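Local coordinates for polygalacturonase (Pectobacterium carotovorum subsp. carotovorum, PDB 1BHE), which hydrolyses the 1,4-alpha-D-galacturonosyl links of polygalacturonic acid and takes part in the maceration and soft-rotting of plant tissue, at residues A[14-19]-A[30-35]; A[100-105]-A[117-122]; A[279-284]-A[326-331]. One frame throughout, in Å; residues are numbered along the deposited sequence.

Interaction 1: residues A[14-19]-A[30-35]; sequences SCTTLK and QKALNN
Ala32 faces Thr16 and Leu18 across a small surface contact without a direct hydrogen bond between strand and helix. In the helical segment, Gln30 points away from the strand and bonds within its own segment: Gln30 NE2 donates to Asn34 OD1 over 3.0 Å, the donor lying above the carbonyl plane of Asn34 while the acceptor lies close to the amide plane of Gln30. Its OE1 takes the backbone NH of Ser58. Ala32, two residues on, carries the apolar part of the contact. Its CB meets Leu18 CD1 at 4.0 Å, and Thr16 CG2 comes to within 4.3 Å of the same Ala32 CB, so two alternate strand residues converge on one methyl group. Leu18 reaches it with CG set anti to the carbonyl carbon (chi1 -53°) and one branch extended to the helix. The carbonyl of Ala32 is engaged as well: a water donates to Ala32 O at 2.7 Å and also lies 2.7 Å from Thr16 OG1, bridging the backbone of one segment to a hydroxyl of the other. Leu33 turns its side chain away from the strand, onto Leu59, Pro60 and Val63. At Asn35 the carbonyl O receives a weak bond from the same water, 3.2 Å long. Cys36, next in the chain, is joined to Cys15 by a disulfide, a covalent link beside this contact. Helix 26-33 connects the parallel strands 14-19 and 41-45 and probably caps the N-terminal end of the beta-helix, as in other polygalacturonases, while strand 51-58 offers Phe52 to Leu18 and Leu57 to Gln30.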
loop_
_atom_site.group_PDB
_atom_site.type_symbol
_atom_site.label_atom_id
_atom_site.label_comp_id
_atom_site.label_asym_id
_atom_site.label_seq_id
_atom_site.Cartn_x
_atom_site.Cartn_y
_atom_site.Cartn_z
ATOM N N SER A 14 -17.321 2.169 -21.210
ATOM C CA SER A 14 -16.291 1.384 -21.875
ATOM C C SER A 14 -16.007 1.867 -23.289
ATOM O O SER A 14 -16.932 2.264 -24.011
ATOM C CB SER A 14 -16.731 -0.087 -21.927
ATOM O OG SER A 14 -17.907 -0.168 -22.719
ATOM N N CYS A 15 -14.747 1.801 -23.700
ATOM C CA CYS A 15 -14.375 2.137 -25.069
ATOM C C CYS A 15 -14.429 0.878 -25.936
ATOM O O CYS A 15 -14.773 0.896 -27.115
ATOM C CB CYS A 15 -12.961 2.704 -25.172
ATOM S SG CYS A 15 -11.644 1.679 -24.459
ATOM N N THR A 16 -14.029 -0.222 -25.319
ATOM C CA THR A 16 -13.928 -1.535 -25.936
ATOM C C THR A 16 -14.278 -2.601 -24.900
ATOM O O THR A 16 -14.013 -2.402 -23.710
ATOM C CB THR A 16 -12.477 -1.785 -26.405
ATOM O OG1 THR A 16 -12.117 -0.868 -27.453
ATOM C CG2 THR A 16 -12.264 -3.194 -26.932
ATOM N N THR A 17 -14.870 -3.706 -25.334
ATOM C CA THR A 17 -15.196 -4.790 -24.409
ATOM C C THR A 17 -14.505 -6.063 -24.889
ATOM O O THR A 17 -14.626 -6.410 -26.066
ATOM C CB THR A 17 -16.704 -5.008 -24.251
ATOM O OG1 THR A 17 -17.301 -3.810 -23.733
ATOM C CG2 THR A 17 -16.995 -6.144 -23.276
ATOM N N LEU A 18 -13.749 -6.704 -24.009
ATOM C CA LEU A 18 -13.027 -7.923 -24.326
ATOM C C LEU A 18 -13.634 -9.093 -23.550
ATOM O O LEU A 18 -14.133 -8.899 -22.447
ATOM C CB LEU A 18 -11.536 -7.816 -23.990
ATOM C CG LEU A 18 -10.762 -6.624 -24.562
ATOM C CD1 LEU A 18 -9.381 -6.526 -23.924
ATOM C CD2 LEU A 18 -10.640 -6.708 -26.080
ATOM N N LYS A 19 -13.659 -10.277 -24.156
ATOM C CA LYS A 19 -14.230 -11.462 -23.518
ATOM C C LYS A 19 -13.133 -12.495 -23.286
ATOM O O LYS A 19 -12.338 -12.778 -24.180
ATOM C CB LYS A 19 -15.383 -12.027 -24.361
ATOM C CG LYS A 19 -16.583 -11.090 -24.398
ATOM C CD LYS A 19 -17.859 -11.748 -24.901
ATOM C CE LYS A 19 -18.961 -10.707 -25.065
ATOM N NZ LYS A 19 -20.063 -11.178 -25.956
ATOM N N GLN A 30 -3.356 -4.904 -24.060
ATOM C CA GLN A 30 -2.516 -3.751 -24.347
ATOM C C GLN A 30 -2.972 -3.015 -25.604
ATOM O O GLN A 30 -3.065 -1.789 -25.618
ATOM C CB GLN A 30 -1.033 -4.110 -24.473
ATOM C CG GLN A 30 -0.115 -2.888 -24.407
ATOM C CD GLN A 30 -0.273 -2.143 -23.094
ATOM O OE1 GLN A 30 0.087 -2.688 -22.047
ATOM N NE2 GLN A 30 -0.815 -0.929 -23.150
ATOM N N LYS A 31 -3.275 -3.764 -26.662
ATOM C CA LYS A 31 -3.768 -3.171 -27.904
ATOM C C LYS A 31 -5.043 -2.378 -27.668
ATOM O O LYS A 31 -5.178 -1.243 -28.136
ATOM C CB LYS A 31 -4.014 -4.268 -28.954
ATOM C CG LYS A 31 -4.509 -3.710 -30.283
ATOM C CD LYS A 31 -4.578 -4.797 -31.351
ATOM C CE LYS A 31 -5.015 -4.206 -32.690
ATOM N NZ LYS A 31 -5.261 -5.281 -33.699
ATOM N N ALA A 32 -5.977 -2.925 -26.898
ATOM C CA ALA A 32 -7.218 -2.251 -26.550
ATOM C C ALA A 32 -6.942 -0.997 -25.728
ATOM O O ALA A 32 -7.571 0.037 -25.945
ATOM C CB ALA A 32 -8.139 -3.185 -25.779
ATOM N N LEU A 33 -6.014 -1.074 -24.771
ATOM C CA LEU A 33 -5.663 0.083 -23.956
ATOM C C LEU A 33 -5.036 1.181 -24.809
ATOM O O LEU A 33 -5.302 2.369 -24.600
ATOM C CB LEU A 33 -4.664 -0.296 -22.855
ATOM C CG LEU A 33 -5.214 -1.101 -21.679
ATOM C CD1 LEU A 33 -4.072 -1.687 -20.859
ATOM C CD2 LEU A 33 -6.114 -0.224 -20.813
ATOM N N ASN A 34 -4.235 0.806 -25.807
ATOM C CA ASN A 34 -3.589 1.764 -26.690
ATOM C C ASN A 34 -4.500 2.451 -27.696
ATOM O O ASN A 34 -3.995 3.313 -28.436
ATOM C CB ASN A 34 -2.424 1.104 -27.447
ATOM C CG ASN A 34 -1.289 0.694 -26.531
ATOM O OD1 ASN A 34 -1.223 1.097 -25.366
ATOM N ND2 ASN A 34 -0.374 -0.118 -27.061
ATOM N N ASN A 35 -5.774 2.112 -27.801
ATOM C CA ASN A 35 -6.676 2.780 -28.729
ATOM C C ASN A 35 -7.997 3.113 -28.042
ATOM O O ASN A 35 -9.069 3.099 -28.641
ATOM C CB ASN A 35 -6.912 1.922 -29.981
ATOM C CG ASN A 35 -7.559 2.719 -31.101
ATOM O OD1 ASN A 35 -7.385 3.936 -31.184
ATOM N ND2 ASN A 35 -8.324 2.046 -31.956
HETATM O O HOH W 1 -9.571 0.046 -27.785
#

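Interaction 2: residues A[100-105]-A[117-122]; sequences DAFITA and GTIDGQ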
loop_
_atom_site.group_PDB
_atom_site.type_symbol
_atom_site.label_atom_id
_atom_site.label_comp_id
_atom_site.label_asym_id
_atom_site.label_seq_id
_atom_site.Cartn_x
_atom_site.Cartn_y
_atom_site.Cartn_z
ATOM N N ASP A 100 9.104 -5.832 -13.440
ATOM C CA ASP A 100 8.133 -4.780 -13.751
ATOM C C ASP A 100 6.879 -5.092 -12.926
ATOM O O ASP A 100 6.694 -6.251 -12.535
ATOM C CB ASP A 100 7.772 -4.738 -15.229
ATOM C CG ASP A 100 8.898 -4.233 -16.116
ATOM O OD1 ASP A 100 9.690 -3.389 -15.664
ATOM O OD2 ASP A 100 8.988 -4.699 -17.268
ATOM N N ALA A 101 6.006 -4.111 -12.716
ATOM C CA ALA A 101 4.769 -4.375 -11.987
ATOM C C ALA A 101 3.758 -5.004 -12.943
ATOM O O ALA A 101 3.996 -5.015 -14.156
ATOM C CB ALA A 101 4.200 -3.095 -11.390
ATOM N N PHE A 102 2.650 -5.494 -12.411
ATOM C CA PHE A 102 1.612 -6.065 -13.273
ATOM C C PHE A 102 0.947 -4.969 -14.092
ATOM O O PHE A 102 0.806 -5.079 -15.314
ATOM C CB PHE A 102 0.597 -6.839 -12.442
ATOM C CG PHE A 102 -0.406 -7.651 -13.206
ATOM C CD1 PHE A 102 -0.186 -8.063 -14.509
ATOM C CD2 PHE A 102 -1.590 -8.025 -12.577
ATOM C CE1 PHE A 102 -1.128 -8.815 -15.190
ATOM C CE2 PHE A 102 -2.532 -8.783 -13.251
ATOM C CZ PHE A 102 -2.297 -9.170 -14.554
ATOM N N ILE A 103 0.513 -3.902 -13.431
ATOM C CA ILE A 103 -0.114 -2.766 -14.103
ATOM C C ILE A 103 0.674 -1.500 -13.744
ATOM O O ILE A 103 0.820 -1.222 -12.549
ATOM C CB ILE A 103 -1.585 -2.574 -13.733
ATOM C CG1 ILE A 103 -2.429 -3.814 -14.099
ATOM C CG2 ILE A 103 -2.169 -1.342 -14.424
ATOM C CD1 ILE A 103 -3.784 -3.771 -13.400
ATOM N N THR A 104 1.209 -0.820 -14.748
ATOM C CA THR A 104 1.998 0.387 -14.489
ATOM C C THR A 104 1.399 1.600 -15.194
ATOM O O THR A 104 1.065 1.557 -16.374
ATOM C CB THR A 104 3.456 0.209 -14.960
ATOM O OG1 THR A 104 4.018 -1.001 -14.438
ATOM C CG2 THR A 104 4.320 1.372 -14.478
ATOM N N ALA A 105 1.254 2.704 -14.464
ATOM C CA ALA A 105 0.714 3.950 -14.985
ATOM C C ALA A 105 1.780 5.034 -14.788
ATOM O O ALA A 105 2.075 5.392 -13.648
ATOM C CB ALA A 105 -0.563 4.314 -14.232
ATOM N N GLY A 117 -14.628 -6.598 -10.353
ATOM C CA GLY A 117 -13.814 -7.773 -10.613
ATOM C C GLY A 117 -12.589 -7.772 -9.693
ATOM O O GLY A 117 -12.433 -6.953 -8.792
ATOM N N THR A 118 -11.720 -8.743 -9.929
ATOM C CA THR A 118 -10.519 -8.984 -9.158
ATOM C C THR A 118 -9.233 -8.953 -9.970
ATOM O O THR A 118 -9.189 -9.364 -11.126
ATOM C CB THR A 118 -10.647 -10.418 -8.560
ATOM O OG1 THR A 118 -11.812 -10.458 -7.721
ATOM C CG2 THR A 118 -9.434 -10.823 -7.747
ATOM N N ILE A 119 -8.167 -8.487 -9.328
ATOM C CA ILE A 119 -6.815 -8.535 -9.871
ATOM C C ILE A 119 -6.063 -9.506 -8.942
ATOM O O ILE A 119 -6.007 -9.274 -7.732
ATOM C CB ILE A 119 -6.104 -7.182 -9.924
ATOM C CG1 ILE A 119 -6.885 -6.230 -10.836
ATOM C CG2 ILE A 119 -4.668 -7.359 -10.419
ATOM C CD1 ILE A 119 -6.386 -4.800 -10.863
ATOM N N ASP A 120 -5.601 -10.617 -9.491
ATOM C CA ASP A 120 -4.930 -11.658 -8.724
ATOM C C ASP A 120 -3.463 -11.788 -9.122
ATOM O O ASP A 120 -3.151 -12.099 -10.273
ATOM C CB ASP A 120 -5.655 -12.985 -8.968
ATOM C CG ASP A 120 -5.041 -14.207 -8.329
ATOM O OD1 ASP A 120 -4.121 -14.111 -7.498
ATOM O OD2 ASP A 120 -5.510 -15.320 -8.678
ATOM N N GLY A 121 -2.575 -11.580 -8.150
ATOM C CA GLY A 121 -1.145 -11.642 -8.410
ATOM C C GLY A 121 -0.541 -13.033 -8.393
ATOM O O GLY A 121 0.627 -13.209 -8.761
ATOM N N GLN A 122 -1.256 -14.039 -7.902
ATOM C CA GLN A 122 -0.724 -15.395 -7.797
ATOM C C GLN A 122 0.593 -15.411 -7.027
ATOM O O GLN A 122 1.549 -16.090 -7.413
ATOM C CB GLN A 122 -0.494 -16.004 -9.182
ATOM C CG GLN A 122 -1.713 -16.133 -10.071
ATOM C CD GLN A 122 -1.619 -17.327 -11.003
ATOM O OE1 GLN A 122 -2.057 -18.419 -10.640
ATOM N NE2 GLN A 122 -1.025 -17.148 -12.178
#
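Within the interior of the right-handed parallel beta-helix that forms the family 28 fold, Phe102 and Ile103 meet Ile119 in an apolar contact between the start of strand 103-106, which Phe102 immediately precedes, and strand 118-120. Ile119 uses both of its branches. Its CG2 methyl sits at the edge of the Phe102 ring, near the ring plane, 3.8 Å from Phe102 CD2 and equally 3.8 Å from Phe102 CE2. The other branch, extended through CG1, brings Ile119 CD1 to 3.8 Å from Ile103 CD1. Phe102 reaches across because its CG stands opposite the backbone N (chi1 -171°), and in both isoleucines the extended CG1 branch carries CD1 to the meeting point. No hydrogen bond joins the two segments. Strands 103-106 and 118-120 are paired not with each other but with neighbours from adjoining turns: 103-106 lies between 51-58 and 154-157, and 118-120 between 72-75 and 167-170. The interior between the walls is filled here by side chains. Leu65 touches Ile103, while Ile67 and Leu169 touch Ile119; Leu73 and Ala75 of strand 72-75 touch Phe102. Where strand 118-120 ends, Asp120 points away from Phe102 and Ile103 and forms an Asx turn, with Gln122 N donating to Asp120 OD1 at 2.9 Å (N-H...O angle 157°) from above the carboxylate plane. Its second oxygen, OD2, makes a salt bridge with Arg74, so this buried carboxylate is held at both oxygens and its negative charge is probably balanced by that arginine.

Interaction 3: residues A[279-284]-A[326-331]; sequences LRIKSD and SDITFK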
loop_
_atom_site.group_PDB
_atom_site.type_symbol
_atom_site.label_atom_id
_atom_site.label_comp_id
_atom_site.label_asym_id
_atom_site.label_seq_id
_atom_site.Cartn_x
_atom_site.Cartn_y
_atom_site.Cartn_z
ATOM N N LEU A 279 -1.697 1.857 15.085
ATOM C CA LEU A 279 -1.267 3.139 14.541
ATOM C C LEU A 279 0.239 3.278 14.741
ATOM O O LEU A 279 0.733 3.278 15.872
ATOM C CB LEU A 279 -2.020 4.278 15.226
ATOM C CG LEU A 279 -3.542 4.144 15.314
ATOM C CD1 LEU A 279 -4.119 5.208 16.247
ATOM C CD2 LEU A 279 -4.175 4.252 13.937
ATOM N N ARG A 280 0.981 3.390 13.639
ATOM C CA ARG A 280 2.428 3.417 13.748
ATOM C C ARG A 280 3.179 4.490 12.990
ATOM O O ARG A 280 2.907 4.833 11.847
ATOM C CB ARG A 280 2.914 2.033 13.270
ATOM C CG ARG A 280 4.412 1.815 13.388
ATOM C CD ARG A 280 4.694 0.312 13.359
ATOM N NE ARG A 280 4.575 -0.206 11.991
ATOM C CZ ARG A 280 5.230 -1.287 11.583
ATOM N NH1 ARG A 280 6.014 -1.931 12.445
ATOM N NH2 ARG A 280 5.101 -1.724 10.339
ATOM N N ILE A 281 4.187 5.039 13.663
ATOM C CA ILE A 281 5.132 5.987 13.101
ATOM C C ILE A 281 6.511 5.379 13.400
ATOM O O ILE A 281 6.879 5.230 14.569
ATOM C CB ILE A 281 5.060 7.429 13.604
ATOM C CG1 ILE A 281 3.650 7.999 13.497
ATOM C CG2 ILE A 281 6.050 8.277 12.800
ATOM C CD1 ILE A 281 3.450 9.404 14.015
ATOM N N LYS A 282 7.220 4.971 12.357
ATOM C CA LYS A 282 8.499 4.306 12.547
ATOM C C LYS A 282 9.596 4.811 11.631
ATOM O O LYS A 282 9.344 5.238 10.507
ATOM C CB LYS A 282 8.307 2.794 12.312
ATOM C CG LYS A 282 7.822 2.469 10.906
ATOM C CD LYS A 282 7.795 0.967 10.666
ATOM C CE LYS A 282 8.142 0.630 9.222
ATOM N NZ LYS A 282 6.920 0.260 8.449
ATOM N N SER A 283 10.835 4.712 12.114
ATOM C CA SER A 283 11.990 5.113 11.333
ATOM C C SER A 283 13.278 4.580 11.945
ATOM O O SER A 283 13.274 3.792 12.895
ATOM C CB SER A 283 12.041 6.639 11.192
ATOM O OG SER A 283 12.706 6.995 9.992
ATOM N N ASP A 284 14.403 4.995 11.389
ATOM C CA ASP A 284 15.716 4.609 11.891
ATOM C C ASP A 284 16.679 5.746 11.572
ATOM O O ASP A 284 16.263 6.735 10.960
ATOM C CB ASP A 284 16.183 3.288 11.290
ATOM C CG ASP A 284 16.133 3.272 9.775
ATOM O OD1 ASP A 284 16.966 3.968 9.162
ATOM O OD2 ASP A 284 15.268 2.573 9.198
ATOM N N SER A 326 6.402 16.089 15.218
ATOM C CA SER A 326 5.609 16.943 16.096
ATOM C C SER A 326 4.156 17.051 15.657
ATOM O O SER A 326 3.768 16.600 14.580
ATOM C CB SER A 326 6.248 18.331 16.205
ATOM O OG SER A 326 6.303 18.985 14.950
ATOM N N ASP A 327 3.333 17.650 16.514
ATOM C CA ASP A 327 1.907 17.825 16.278
ATOM C C ASP A 327 1.263 16.494 15.899
ATOM O O ASP A 327 0.711 16.286 14.826
ATOM C CB ASP A 327 1.618 18.915 15.251
ATOM C CG ASP A 327 0.144 19.226 15.080
ATOM O OD1 ASP A 327 -0.672 18.874 15.959
ATOM O OD2 ASP A 327 -0.212 19.819 14.036
ATOM N N ILE A 328 1.365 15.549 16.829
ATOM C CA ILE A 328 0.831 14.197 16.689
ATOM C C ILE A 328 -0.265 13.998 17.725
ATOM O O ILE A 328 -0.021 14.098 18.934
ATOM C CB ILE A 328 1.945 13.147 16.842
ATOM C CG1 ILE A 328 3.046 13.358 15.801
ATOM C CG2 ILE A 328 1.393 11.735 16.725
ATOM C CD1 ILE A 328 4.360 12.679 16.115
ATOM N N THR A 329 -1.510 13.826 17.284
ATOM C CA THR A 329 -2.630 13.694 18.202
ATOM C C THR A 329 -3.438 12.418 18.014
ATOM O O THR A 329 -3.660 11.928 16.907
ATOM C CB THR A 329 -3.607 14.885 18.075
ATOM O OG1 THR A 329 -4.134 14.903 16.737
ATOM C CG2 THR A 329 -2.934 16.216 18.351
ATOM N N PHE A 330 -3.893 11.865 19.133
ATOM C CA PHE A 330 -4.757 10.695 19.159
ATOM C C PHE A 330 -6.026 11.075 19.932
ATOM O O PHE A 330 -5.918 11.548 21.063
ATOM C CB PHE A 330 -4.120 9.483 19.816
ATOM C CG PHE A 330 -2.846 8.947 19.244
ATOM C CD1 PHE A 330 -1.633 9.564 19.487
ATOM C CD2 PHE A 330 -2.856 7.800 18.462
ATOM C CE1 PHE A 330 -0.459 9.069 18.955
ATOM C CE2 PHE A 330 -1.685 7.289 17.937
ATOM C CZ PHE A 330 -0.486 7.924 18.180
ATOM N N LYS A 331 -7.191 10.873 19.338
ATOM C CA LYS A 331 -8.451 11.210 19.983
ATOM C C LYS A 331 -9.501 10.127 19.788
ATOM O O LYS A 331 -9.753 9.663 18.672
ATOM C CB LYS A 331 -8.992 12.542 19.448
ATOM C CG LYS A 331 -10.250 13.027 20.150
ATOM C CD LYS A 331 -10.537 14.485 19.830
ATOM C CE LYS A 331 -11.500 15.104 20.830
ATOM N NZ LYS A 331 -12.739 14.296 20.992
#
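Two apolar pairs, Leu279 with Phe330 and Ile281 with Ile328, form a buried contact across the interior of the beta-helix, between strands on different walls. The touching parts run nearly antiparallel, 168° apart end to end, yet no hydrogen bond links them and the backbones stay far apart: Leu279 CA lies 9.5 Å from Phe330 CA. Side chains alone bridge that distance. The Leu279 CD1 methyl lies at the edge of the Phe330 ring, in its plane, 3.6 Å from Phe330 CE2 and the same 3.6 Å from Phe330 CD2, as the two side chains slide past each other in opposite directions. Ile281 and Ile328 instead reach toward each other tip to tip, Ile281 CD1 standing 4.0 Å from Ile328 CD1. In each isoleucine CG1 lies anti to the carbonyl carbon (chi1 -53° in Ile281, -59° in Ile328), and its extended chain puts CD1 at the tip. The intervening Arg280 points the other way and touches His251, an inferred active-site residue; Lys282 CD lies over the centre of the Arg280 guanidinium, and both cations bind the carboxylate of Asp224, Arg280 NH2 at OD1 and Lys282 NZ at OD2. Tyr296, on strand 290-302, touches Leu279 and Ile281 and stacks on Phe330. Strand 277-282 is paired in parallel with 253-256 and 306-311, and strand 324-335 with 290-302 and 352-360, whose Val354 and Met356 pack on Ile328 and Phe330.

In the fold
The three contacts follow one another along both the chain and the beta-helix. Interaction 1 is at the surface, at the end of the coil where the beta-helix begins, while interactions 2 and 3 are buried in the core. The centres of interactions 1 and 2 are about 17 Å apart, on the same side of the chain's centre, with nearest atoms about 7 Å apart. Interaction 3 lies beyond that centre, its own centre about 31 Å from that of interaction 2 and about 44 Å from that of interaction 1. It alone approaches the catalytic region: the side chains of Leu279 and His251, an inferred active-site residue, are about 12 Å apart.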